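Local coordinates for UDP-glucose 6-dehydrogenase (PDB 3VTF), which probably catalyses the two-step, NAD+-dependent oxidation of UDP-glucose to UDP-glucuronate, at residues Leu237-Ala242 against Leu278-Ser283; Val227-Asn232 against Pro286-Ala291; Pro317-Gln322 against Glu439-Ala444. One frame throughout, in Å; residues are numbered along the deposited sequence.

Contact 1 (Leu237-Ala242 against Leu278-Ser283); sequences LKISFA and LGFGGS. With UPG (uridine-5'-diphosphate-glucose), chain B.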
loop_
_atom_site.group_PDB
_atom_site.type_symbol
_atom_site.label_atom_id
_atom_site.label_comp_id
_atom_site.label_asym_id
_atom_site.label_seq_id
_atom_site.Cartn_x
_atom_site.Cartn_y
_atom_site.Cartn_z
ATOM N N LEU A 237 -5.410 -3.974 -2.895
ATOM C CA LEU A 237 -4.179 -4.587 -2.445
ATOM C C LEU A 237 -3.988 -4.331 -0.942
ATOM O O LEU A 237 -3.511 -5.237 -0.210
ATOM C CB LEU A 237 -2.964 -4.035 -3.254
ATOM C CG LEU A 237 -1.534 -4.311 -2.869
ATOM C CD1 LEU A 237 -0.466 -3.912 -3.921
ATOM C CD2 LEU A 237 -1.214 -3.410 -1.699
ATOM N N LYS A 238 -4.264 -3.103 -0.475
ATOM C CA LYS A 238 -4.146 -2.876 0.998
ATOM C C LYS A 238 -5.041 -3.779 1.731
ATOM O O LYS A 238 -4.625 -4.246 2.808
ATOM C CB LYS A 238 -4.470 -1.423 1.422
ATOM C CG LYS A 238 -3.623 -0.411 0.629
ATOM C CD LYS A 238 -3.468 1.052 1.192
ATOM C CE LYS A 238 -3.432 1.185 2.729
ATOM N NZ LYS A 238 -3.192 2.643 3.182
ATOM N N ILE A 239 -6.300 -3.927 1.270
ATOM C CA ILE A 239 -7.264 -4.787 1.949
ATOM C C ILE A 239 -6.743 -6.268 1.976
ATOM O O ILE A 239 -6.777 -6.946 3.024
ATOM C CB ILE A 239 -8.625 -4.711 1.238
ATOM C CG1 ILE A 239 -9.191 -3.268 1.366
ATOM C CG2 ILE A 239 -9.646 -5.633 1.871
ATOM C CD1 ILE A 239 -10.408 -3.027 0.488
ATOM N N SER A 240 -6.293 -6.757 0.828
ATOM C CA SER A 240 -5.835 -8.161 0.736
ATOM C C SER A 240 -4.541 -8.385 1.506
ATOM O O SER A 240 -4.323 -9.480 2.083
ATOM C CB SER A 240 -5.640 -8.535 -0.777
ATOM O OG SER A 240 -6.896 -8.711 -1.314
ATOM N N PHE A 241 -3.656 -7.390 1.488
ATOM C CA PHE A 241 -2.491 -7.453 2.321
ATOM C C PHE A 241 -2.891 -7.558 3.812
ATOM O O PHE A 241 -2.293 -8.344 4.575
ATOM C CB PHE A 241 -1.521 -6.339 2.084
ATOM C CG PHE A 241 -0.276 -6.452 2.877
ATOM C CD1 PHE A 241 0.651 -7.439 2.575
ATOM C CD2 PHE A 241 -0.050 -5.648 3.956
ATOM C CE1 PHE A 241 1.862 -7.582 3.274
ATOM C CE2 PHE A 241 1.136 -5.734 4.677
ATOM C CZ PHE A 241 2.125 -6.689 4.349
ATOM N N ALA A 242 -3.835 -6.715 4.253
ATOM C CA ALA A 242 -4.300 -6.773 5.681
ATOM C C ALA A 242 -4.865 -8.190 5.970
ATOM O O ALA A 242 -4.689 -8.709 7.084
ATOM C CB ALA A 242 -5.345 -5.699 5.976
ATOM N N LEU A 278 -13.788 -9.978 5.563
ATOM C CA LEU A 278 -14.282 -10.843 4.494
ATOM C C LEU A 278 -13.830 -10.456 3.110
ATOM O O LEU A 278 -14.071 -11.212 2.153
ATOM C CB LEU A 278 -15.812 -10.856 4.488
ATOM C CG LEU A 278 -16.538 -11.603 5.579
ATOM C CD1 LEU A 278 -18.026 -11.559 5.164
ATOM C CD2 LEU A 278 -16.089 -13.044 5.453
ATOM N N GLY A 279 -13.207 -9.293 2.994
ATOM C CA GLY A 279 -12.634 -8.820 1.699
ATOM C C GLY A 279 -13.478 -7.752 1.055
ATOM O O GLY A 279 -14.482 -7.289 1.661
ATOM N N PHE A 280 -13.181 -7.413 -0.207
ATOM C CA PHE A 280 -13.967 -6.287 -0.837
ATOM C C PHE A 280 -15.023 -6.849 -1.759
ATOM O O PHE A 280 -14.768 -7.848 -2.486
ATOM C CB PHE A 280 -12.995 -5.330 -1.582
ATOM C CG PHE A 280 -11.913 -6.073 -2.410
ATOM C CD1 PHE A 280 -12.173 -6.441 -3.735
ATOM C CD2 PHE A 280 -10.663 -6.366 -1.885
ATOM C CE1 PHE A 280 -11.261 -7.105 -4.515
ATOM C CE2 PHE A 280 -9.703 -7.041 -2.642
ATOM C CZ PHE A 280 -10.011 -7.439 -3.986
ATOM N N GLY A 281 -16.220 -6.210 -1.763
ATOM C CA GLY A 281 -17.227 -6.528 -2.739
ATOM C C GLY A 281 -17.575 -5.227 -3.496
ATOM O O GLY A 281 -16.716 -4.317 -3.648
ATOM N N GLY A 282 -18.809 -5.130 -3.956
ATOM C CA GLY A 282 -19.254 -3.925 -4.713
ATOM C C GLY A 282 -18.949 -4.131 -6.209
ATOM O O GLY A 282 -18.281 -5.108 -6.617
ATOM N N SER A 283 -19.437 -3.207 -7.015
ATOM C CA SER A 283 -19.322 -3.343 -8.464
ATOM C C SER A 283 -18.052 -2.777 -8.994
ATOM O O SER A 283 -17.910 -2.766 -10.215
ATOM C CB SER A 283 -20.484 -2.670 -9.224
ATOM O OG SER A 283 -20.522 -1.293 -8.885
HETATM N N1 UPG B . -13.393 -2.705 2.468
HETATM C C2 UPG B . -12.666 -3.626 3.279
HETATM N N3 UPG B . -11.731 -3.158 4.109
HETATM C C4 UPG B . -11.427 -1.806 4.120
HETATM C C5 UPG B . -12.114 -0.845 3.300
HETATM C C6 UPG B . -13.091 -1.373 2.432
HETATM O O2 UPG B . -12.906 -4.875 3.254
HETATM O O4 UPG B . -10.488 -1.411 4.891
HETATM C C1C UPG B . -14.390 -3.324 1.563
HETATM C C2C UPG B . -15.743 -2.668 1.761
HETATM O O2C UPG B . -16.520 -3.322 2.761
HETATM C C3C UPG B . -16.388 -2.830 0.367
HETATM C C4C UPG B . -15.208 -2.755 -0.603
HETATM O O4C UPG B . -14.034 -2.903 0.226
HETATM O O3C UPG B . -16.899 -4.184 0.235
HETATM C C5C UPG B . -15.110 -1.405 -1.352
HETATM O O5C UPG B . -15.362 -0.363 -0.402
HETATM P PA UPG B . -15.356 1.244 -0.914
HETATM O O1A UPG B . -13.938 1.643 -1.439
HETATM O O2A UPG B . -16.122 2.081 0.142
HETATM O O3A UPG B . -16.500 1.133 -2.041
HETATM P PB UPG B . -16.652 1.813 -3.527
HETATM O O1B UPG B . -17.888 2.676 -3.498
HETATM O O2B UPG B . -16.708 0.468 -4.294
HETATM O O3B UPG B . -15.447 2.804 -3.852
HETATM C "C1'" UPG B . -14.318 2.365 -4.668
HETATM C "C2'" UPG B . -13.184 3.333 -4.408
HETATM C "C3'" UPG B . -13.551 4.688 -5.058
HETATM C "C4'" UPG B . -13.819 4.429 -6.560
HETATM C "C5'" UPG B . -15.098 3.507 -6.671
HETATM C "C6'" UPG B . -15.520 3.081 -8.094
HETATM O "O2'" UPG B . -13.280 3.425 -2.933
HETATM O "O3'" UPG B . -12.446 5.549 -4.874
HETATM O "O4'" UPG B . -14.160 5.701 -7.152
HETATM O "O5'" UPG B . -14.643 2.269 -6.055
HETATM O "O6'" UPG B . -14.355 3.027 -8.953
#
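Ile239 and Ser240, one residue after the other on helix 221-251, both meet the rim of the Phe280 ring and not its face. The branch methyl Ile239 CG2 lies in the ring plane, 4.0 Å from Phe280 CD2. One atom further round the same edge, Ser240 OG comes within 3.5 Å of Phe280 CE2. That hydroxyl is no loose polar end, because its strong hydrogen bond goes to the carbonyl of Val309.

The two branches of Ile239 divide the work. Ile239 CG1 is anti to the carbonyl carbon (chi1 -65°), which carries Ile239 CD1 out over one face of the uracil, 3.6 Å from UPG N1, while CG2, anti to the backbone N, touches both UPG O2 and the Phe280 ring. Ile239 CG1 itself sits 3.7 Å from UPG N3, and the three outer carbons of the side chain lie against one face of the base.

This is the nucleoside end of the UDP-glucose pocket in the central helical domain of the UDP-glucose/GDP-mannose dehydrogenase family: a long helix supplies one wall and the glycine-rich loop leading into helix 285-298 the other. Phe280 holds CG between its backbone N and carbonyl carbon (chi1 43°), the crowded position. The ring is thereby turned to the helix, and Phe280 CB is set against the ribose, 3.2 Å from UPG O4C. Pro286 and Asn313 also touch the Phe280 side chain.

The glycines flanking Phe280 work through their backbones. Gly279 adopts a conformation in which a side chain would collide with the preceding carbonyl, and its own O accepts a hydrogen bond from Arg427. Gly281 N donates to the ribose hydroxyl UPG O3C at 2.9 Å, almost perfectly straight at 176°.

Contact 2 (Val227-Asn232 against Pro286-Ala291); sequences VKYASN and PKDTLA. With UPG (uridine-5'-diphosphate-glucose), chain B.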
loop_
_atom_site.group_PDB
_atom_site.type_symbol
_atom_site.label_atom_id
_atom_site.label_comp_id
_atom_site.label_asym_id
_atom_site.label_seq_id
_atom_site.Cartn_x
_atom_site.Cartn_y
_atom_site.Cartn_z
ATOM N N VAL A 227 -4.105 5.761 -14.022
ATOM C CA VAL A 227 -4.251 6.236 -12.625
ATOM C C VAL A 227 -5.437 5.624 -11.972
ATOM O O VAL A 227 -5.404 5.239 -10.799
ATOM C CB VAL A 227 -4.410 7.807 -12.565
ATOM C CG1 VAL A 227 -4.802 8.255 -11.168
ATOM C CG2 VAL A 227 -3.101 8.503 -12.943
ATOM N N LYS A 228 -6.553 5.507 -12.702
ATOM C CA LYS A 228 -7.738 4.964 -12.103
ATOM C C LYS A 228 -7.558 3.496 -11.694
ATOM O O LYS A 228 -8.036 3.052 -10.555
ATOM C CB LYS A 228 -8.883 5.054 -13.100
ATOM C CG LYS A 228 -10.217 4.473 -12.645
ATOM C CD LYS A 228 -10.586 4.950 -11.235
ATOM C CE LYS A 228 -11.966 4.430 -10.864
ATOM N NZ LYS A 228 -12.174 4.643 -9.399
ATOM N N TYR A 229 -6.967 2.706 -12.593
ATOM C CA TYR A 229 -6.782 1.252 -12.211
ATOM C C TYR A 229 -5.708 1.127 -11.097
ATOM O O TYR A 229 -5.835 0.347 -10.154
ATOM C CB TYR A 229 -6.255 0.429 -13.433
ATOM C CG TYR A 229 -7.435 0.006 -14.312
ATOM C CD1 TYR A 229 -8.294 -1.012 -13.903
ATOM C CD2 TYR A 229 -7.746 0.747 -15.512
ATOM C CE1 TYR A 229 -9.424 -1.375 -14.680
ATOM C CE2 TYR A 229 -8.883 0.434 -16.295
ATOM C CZ TYR A 229 -9.678 -0.649 -15.908
ATOM O OH TYR A 229 -10.749 -0.993 -16.693
ATOM N N ALA A 230 -4.636 1.905 -11.211
ATOM C CA ALA A 230 -3.581 1.832 -10.201
ATOM C C ALA A 230 -4.130 2.228 -8.825
ATOM O O ALA A 230 -3.745 1.599 -7.808
ATOM C CB ALA A 230 -2.367 2.636 -10.592
ATOM N N SER A 231 -5.003 3.235 -8.772
ATOM C CA SER A 231 -5.608 3.607 -7.518
ATOM C C SER A 231 -6.538 2.507 -6.988
ATOM O O SER A 231 -6.494 2.192 -5.802
ATOM C CB SER A 231 -6.387 4.944 -7.603
ATOM O OG SER A 231 -5.443 5.941 -8.091
ATOM N N ASN A 232 -7.484 2.037 -7.794
ATOM C CA ASN A 232 -8.462 1.070 -7.266
ATOM C C ASN A 232 -7.794 -0.268 -6.917
ATOM O O ASN A 232 -8.135 -0.906 -5.875
ATOM C CB ASN A 232 -9.584 0.780 -8.327
ATOM C CG ASN A 232 -10.805 1.747 -8.162
ATOM O OD1 ASN A 232 -10.646 2.821 -7.613
ATOM N ND2 ASN A 232 -11.962 1.412 -8.719
ATOM N N PRO A 286 -13.680 -5.750 -7.283
ATOM C CA PRO A 286 -13.452 -7.119 -7.815
ATOM C C PRO A 286 -13.276 -7.030 -9.340
ATOM O O PRO A 286 -12.289 -7.557 -9.854
ATOM C CB PRO A 286 -14.724 -7.894 -7.451
ATOM C CG PRO A 286 -15.292 -7.075 -6.231
ATOM C CD PRO A 286 -15.000 -5.632 -6.661
ATOM N N LYS A 287 -14.162 -6.329 -10.029
ATOM C CA LYS A 287 -14.132 -6.411 -11.508
ATOM C C LYS A 287 -13.008 -5.536 -12.072
ATOM O O LYS A 287 -12.383 -5.879 -13.121
ATOM C CB LYS A 287 -15.518 -6.146 -12.088
ATOM C CG LYS A 287 -16.127 -4.716 -11.948
ATOM C CD LYS A 287 -15.726 -3.758 -13.072
ATOM C CE LYS A 287 -16.498 -2.433 -12.961
ATOM N NZ LYS A 287 -15.833 -1.448 -13.854
ATOM N N ASP A 288 -12.680 -4.398 -11.388
ATOM C CA ASP A 288 -11.513 -3.591 -11.923
ATOM C C ASP A 288 -10.230 -4.316 -11.732
ATOM O O ASP A 288 -9.321 -4.181 -12.504
ATOM C CB ASP A 288 -11.390 -2.185 -11.250
ATOM C CG ASP A 288 -12.612 -1.291 -11.605
ATOM O OD1 ASP A 288 -13.209 -1.515 -12.669
ATOM O OD2 ASP A 288 -12.959 -0.335 -10.850
ATOM N N THR A 289 -10.096 -5.035 -10.621
ATOM C CA THR A 289 -8.863 -5.766 -10.395
ATOM C C THR A 289 -8.695 -6.887 -11.463
ATOM O O THR A 289 -7.608 -7.095 -11.983
ATOM C CB THR A 289 -8.808 -6.404 -8.938
ATOM O OG1 THR A 289 -8.852 -5.294 -7.981
ATOM C CG2 THR A 289 -7.472 -7.131 -8.691
ATOM N N LEU A 290 -9.780 -7.604 -11.690
ATOM C CA LEU A 290 -9.796 -8.667 -12.707
ATOM C C LEU A 290 -9.526 -8.025 -14.107
ATOM O O LEU A 290 -8.731 -8.514 -14.852
ATOM C CB LEU A 290 -11.187 -9.333 -12.699
ATOM C CG LEU A 290 -11.322 -10.533 -13.720
ATOM C CD1 LEU A 290 -10.166 -11.469 -13.466
ATOM C CD2 LEU A 290 -12.683 -11.230 -13.457
ATOM N N ALA A 291 -10.190 -6.914 -14.424
ATOM C CA ALA A 291 -9.900 -6.215 -15.733
ATOM C C ALA A 291 -8.456 -5.830 -15.854
ATOM O O ALA A 291 -7.828 -5.883 -16.951
ATOM C CB ALA A 291 -10.869 -4.994 -15.961
HETATM N N1 UPG B . -13.393 -2.705 2.468
HETATM C C2 UPG B . -12.666 -3.626 3.279
HETATM N N3 UPG B . -11.731 -3.158 4.109
HETATM C C4 UPG B . -11.427 -1.806 4.120
HETATM C C5 UPG B . -12.114 -0.845 3.300
HETATM C C6 UPG B . -13.091 -1.373 2.432
HETATM O O2 UPG B . -12.906 -4.875 3.254
HETATM O O4 UPG B . -10.488 -1.411 4.891
HETATM C C1C UPG B . -14.390 -3.324 1.563
HETATM C C2C UPG B . -15.743 -2.668 1.761
HETATM O O2C UPG B . -16.520 -3.322 2.761
HETATM C C3C UPG B . -16.388 -2.830 0.367
HETATM C C4C UPG B . -15.208 -2.755 -0.603
HETATM O O4C UPG B . -14.034 -2.903 0.226
HETATM O O3C UPG B . -16.899 -4.184 0.235
HETATM C C5C UPG B . -15.110 -1.405 -1.352
HETATM O O5C UPG B . -15.362 -0.363 -0.402
HETATM P PA UPG B . -15.356 1.244 -0.914
HETATM O O1A UPG B . -13.938 1.643 -1.439
HETATM O O2A UPG B . -16.122 2.081 0.142
HETATM O O3A UPG B . -16.500 1.133 -2.041
HETATM P PB UPG B . -16.652 1.813 -3.527
HETATM O O1B UPG B . -17.888 2.676 -3.498
HETATM O O2B UPG B . -16.708 0.468 -4.294
HETATM O O3B UPG B . -15.447 2.804 -3.852
HETATM C "C1'" UPG B . -14.318 2.365 -4.668
HETATM C "C2'" UPG B . -13.184 3.333 -4.408
HETATM C "C3'" UPG B . -13.551 4.688 -5.058
HETATM C "C4'" UPG B . -13.819 4.429 -6.560
HETATM C "C5'" UPG B . -15.098 3.507 -6.671
HETATM C "C6'" UPG B . -15.520 3.081 -8.094
HETATM O "O2'" UPG B . -13.280 3.425 -2.933
HETATM O "O3'" UPG B . -12.446 5.549 -4.874
HETATM O "O4'" UPG B . -14.160 5.701 -7.152
HETATM O "O5'" UPG B . -14.643 2.269 -6.055
HETATM O "O6'" UPG B . -14.355 3.027 -8.953
HETATM O O HOH W 1 -12.673 -2.170 -15.322
#
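Asn232 and Asp288 face each other across two crossing helices, 221-251 and 285-298, at the glucose end of the substrate pocket in the family's central domain. Their amide and carboxylate planes are 32° apart. Asn232 ND2 donates to the anti lone pair of Asp288 OD2 at 2.9 Å, in a noticeably bent bond with the acceptor tilted from the amide plane. Asn232 ND2 also makes a much straighter bond, 2.9 Å long, to the sugar hydroxyl UPG O6'.

Lys228, one turn back, bends at chi2 (47°) so that Lys228 NZ comes to Asn232 OD1 from above the carbonyl plane, at 3.0 Å, and also donates to UPG O6' at 2.8 Å. Both ends of the amide are therefore occupied, which fixes its flip. With an alanine here in place of Asn232, O6' is likely to lose one of its two donors from this helix and Asp288 OD2 its partner across the helices.

Tyr229 meets Asp288 at about a right angle, ring and carboxylate planes 79° apart. The ring edge carries Tyr229 CE1 to 3.6 Å from the backbone O of Asp288, and Ala291 CB packs close by. Asp288 OD1 takes a salt bridge from Lys287 NZ, a residue predicted to bind NAD+. One water finishes the link: it donates to Asp288 OD1 at 2.8 Å and lies 2.6 Å from Tyr229 OH.

Contact 3 (Pro317-Gln322 against Glu439-Ala444); sequences PRYAVQ and EGVAWA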
loop_
_atom_site.group_PDB
_atom_site.type_symbol
_atom_site.label_atom_id
_atom_site.label_comp_id
_atom_site.label_asym_id
_atom_site.label_seq_id
_atom_site.Cartn_x
_atom_site.Cartn_y
_atom_site.Cartn_z
ATOM N N PRO A 317 -14.152 -15.341 2.089
ATOM C CA PRO A 317 -15.507 -15.822 2.428
ATOM C C PRO A 317 -15.589 -17.370 2.608
ATOM O O PRO A 317 -16.347 -17.862 3.459
ATOM C CB PRO A 317 -16.355 -15.438 1.203
ATOM C CG PRO A 317 -15.558 -14.342 0.539
ATOM C CD PRO A 317 -14.131 -14.633 0.784
ATOM N N ARG A 318 -14.811 -18.113 1.826
ATOM C CA ARG A 318 -14.713 -19.572 2.002
ATOM C C ARG A 318 -14.120 -19.843 3.380
ATOM O O ARG A 318 -14.567 -20.757 4.099
ATOM C CB ARG A 318 -13.806 -20.211 0.911
ATOM C CG ARG A 318 -14.458 -20.309 -0.477
ATOM C CD ARG A 318 -13.522 -20.616 -1.676
ATOM N NE ARG A 318 -12.294 -21.359 -1.338
ATOM C CZ ARG A 318 -11.026 -21.013 -1.699
ATOM N NH1 ARG A 318 -10.771 -19.920 -2.433
ATOM N NH2 ARG A 318 -9.975 -21.776 -1.342
ATOM N N TYR A 319 -13.090 -19.089 3.776
ATOM C CA TYR A 319 -12.500 -19.346 5.072
ATOM C C TYR A 319 -13.475 -19.103 6.230
ATOM O O TYR A 319 -13.432 -19.834 7.250
ATOM C CB TYR A 319 -11.208 -18.518 5.235
ATOM C CG TYR A 319 -10.422 -18.712 6.479
ATOM C CD1 TYR A 319 -9.867 -19.991 6.786
ATOM C CD2 TYR A 319 -10.163 -17.616 7.388
ATOM C CE1 TYR A 319 -9.102 -20.171 7.932
ATOM C CE2 TYR A 319 -9.366 -17.814 8.510
ATOM C CZ TYR A 319 -8.876 -19.081 8.797
ATOM O OH TYR A 319 -8.132 -19.230 9.946
ATOM N N ALA A 320 -14.302 -18.055 6.094
ATOM C CA ALA A 320 -15.244 -17.664 7.154
ATOM C C ALA A 320 -16.247 -18.846 7.342
ATOM O O ALA A 320 -16.577 -19.203 8.468
ATOM C CB ALA A 320 -16.029 -16.355 6.749
ATOM N N VAL A 321 -16.734 -19.397 6.227
ATOM C CA VAL A 321 -17.666 -20.504 6.268
ATOM C C VAL A 321 -16.947 -21.775 6.843
ATOM O O VAL A 321 -17.510 -22.472 7.679
ATOM C CB VAL A 321 -18.257 -20.744 4.847
ATOM C CG1 VAL A 321 -19.023 -22.147 4.708
ATOM C CG2 VAL A 321 -19.118 -19.541 4.471
ATOM N N GLN A 322 -15.672 -22.005 6.484
ATOM C CA GLN A 322 -14.929 -23.102 7.058
ATOM C C GLN A 322 -14.784 -22.995 8.587
ATOM O O GLN A 322 -14.903 -24.033 9.326
ATOM C CB GLN A 322 -13.539 -23.242 6.431
ATOM C CG GLN A 322 -13.553 -23.622 4.949
ATOM C CD GLN A 322 -12.156 -23.554 4.334
ATOM O OE1 GLN A 322 -11.145 -23.497 5.061
ATOM N NE2 GLN A 322 -12.091 -23.559 2.992
ATOM N N GLU A 439 -14.829 -16.200 16.492
ATOM C CA GLU A 439 -13.753 -16.407 15.551
ATOM C C GLU A 439 -13.631 -15.148 14.639
ATOM O O GLU A 439 -14.470 -14.945 13.829
ATOM C CB GLU A 439 -14.104 -17.585 14.700
ATOM C CG GLU A 439 -14.014 -18.935 15.392
ATOM C CD GLU A 439 -12.596 -19.429 15.577
ATOM O OE1 GLU A 439 -11.622 -18.765 15.097
ATOM O OE2 GLU A 439 -12.448 -20.469 16.272
ATOM N N GLY A 440 -12.553 -14.403 14.735
ATOM C CA GLY A 440 -12.282 -13.341 13.739
ATOM C C GLY A 440 -11.882 -13.996 12.419
ATOM O O GLY A 440 -11.164 -15.015 12.387
ATOM N N VAL A 441 -12.350 -13.442 11.316
ATOM C CA VAL A 441 -12.058 -14.067 10.022
ATOM C C VAL A 441 -10.559 -13.889 9.717
ATOM O O VAL A 441 -9.987 -14.743 9.043
ATOM C CB VAL A 441 -12.902 -13.475 8.849
ATOM C CG1 VAL A 441 -12.556 -14.183 7.560
ATOM C CG2 VAL A 441 -14.368 -13.832 9.098
ATOM N N ALA A 442 -9.944 -12.801 10.221
ATOM C CA ALA A 442 -8.549 -12.497 9.908
ATOM C C ALA A 442 -7.881 -11.848 11.082
ATOM O O ALA A 442 -7.009 -10.918 10.983
ATOM C CB ALA A 442 -8.565 -11.560 8.672
ATOM N N TRP A 443 -8.266 -12.285 12.285
ATOM C CA TRP A 443 -7.556 -11.835 13.479
ATOM C C TRP A 443 -7.970 -12.837 14.560
ATOM O O TRP A 443 -8.950 -13.599 14.401
ATOM C CB TRP A 443 -7.979 -10.409 13.937
ATOM C CG TRP A 443 -9.492 -10.225 13.982
ATOM C CD1 TRP A 443 -10.350 -10.399 15.069
ATOM C CD2 TRP A 443 -10.385 -9.904 12.863
ATOM N NE1 TRP A 443 -11.667 -10.151 14.705
ATOM C CE2 TRP A 443 -11.751 -9.892 13.402
ATOM C CE3 TRP A 443 -10.174 -9.560 11.526
ATOM C CZ2 TRP A 443 -12.855 -9.590 12.621
ATOM C CZ3 TRP A 443 -11.292 -9.317 10.716
ATOM C CH2 TRP A 443 -12.610 -9.283 11.261
ATOM N N ALA A 444 -7.253 -12.797 15.667
ATOM C CA ALA A 444 -7.713 -13.525 16.884
ATOM C C ALA A 444 -8.535 -12.572 17.715
ATOM O O ALA A 444 -8.338 -11.325 17.671
ATOM C CB ALA A 444 -6.502 -13.989 17.650
ATOM O OXT ALA A 444 -9.444 -13.009 18.452
#
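Val441 O is approached by two neighbouring carbons of the Tyr319 ring, CE2 at 3.2 Å and CD2 at 3.3 Å, both on the ring edge with the oxygen lying in the ring plane. This carbonyl is buried and has no hydrogen-bonding partner in the model, so the slightly positive C-H edge of the tyrosine is probably the nearest thing to compensation it receives. Tyr319 reaches it with CG anti to the backbone N (chi1 -177°), which swings the ring off the helix and presents its CD2-CE2 side to Val441 O.

The Tyr319 and Val441 side chains slide past one another in opposite directions, and Val441 CG1 comes within 4.2 Å of Tyr319 CD2. Val441 CG2 packs on Ala320 CB at 3.8 Å; consistent with so small a residue, the CA atoms of Ala320 and Val441 are 5.6 Å apart.

Next to this, Gly440 CA lies against one face of the Trp443 indole, 3.3 Å above its plane and offset toward the rim. A beta carbon on Gly440 would run into Trp443 CD1.

The contact packs helix 304-328 against the turn that follows strand 437-440, the edge strand of the six-stranded parallel sheet of the C-terminal Rossmann-like domain. Strand 437-440 pairs with strand 422-425, whose Val424 touches both Ala320 and Val441. Salt bridges from Glu439 to Arg327 and Lys250 tie that edge to helices 304-328 and 221-251, while Tyr319 packs on Leu247 of helix 221-251 and Pro317 and Val321 turn to helix 354-364.

How the contacts relate
All three contacts are buried, but contacts 1 and 2 lie near the middle of the chain and contact 3 farther out, its centre about 24 Å from the chain's centre. Contacts 1 and 2 share helix 221-251, touch through Phe280 and Gly281 against Pro286, and hold opposite ends of one UDP-glucose: apolar packing and a backbone bond at the nucleoside, a polar network at the sugar, with a water behind it joining Tyr229 and Asp288. Both also reach the second subunit. Contact 3, mainly apolar, touches neither ligand nor second subunit; Leu278 of contact 1 packs on its Ala320 and Val441. Contacts 2 and 3 stay about 10 Å apart at their nearest atoms.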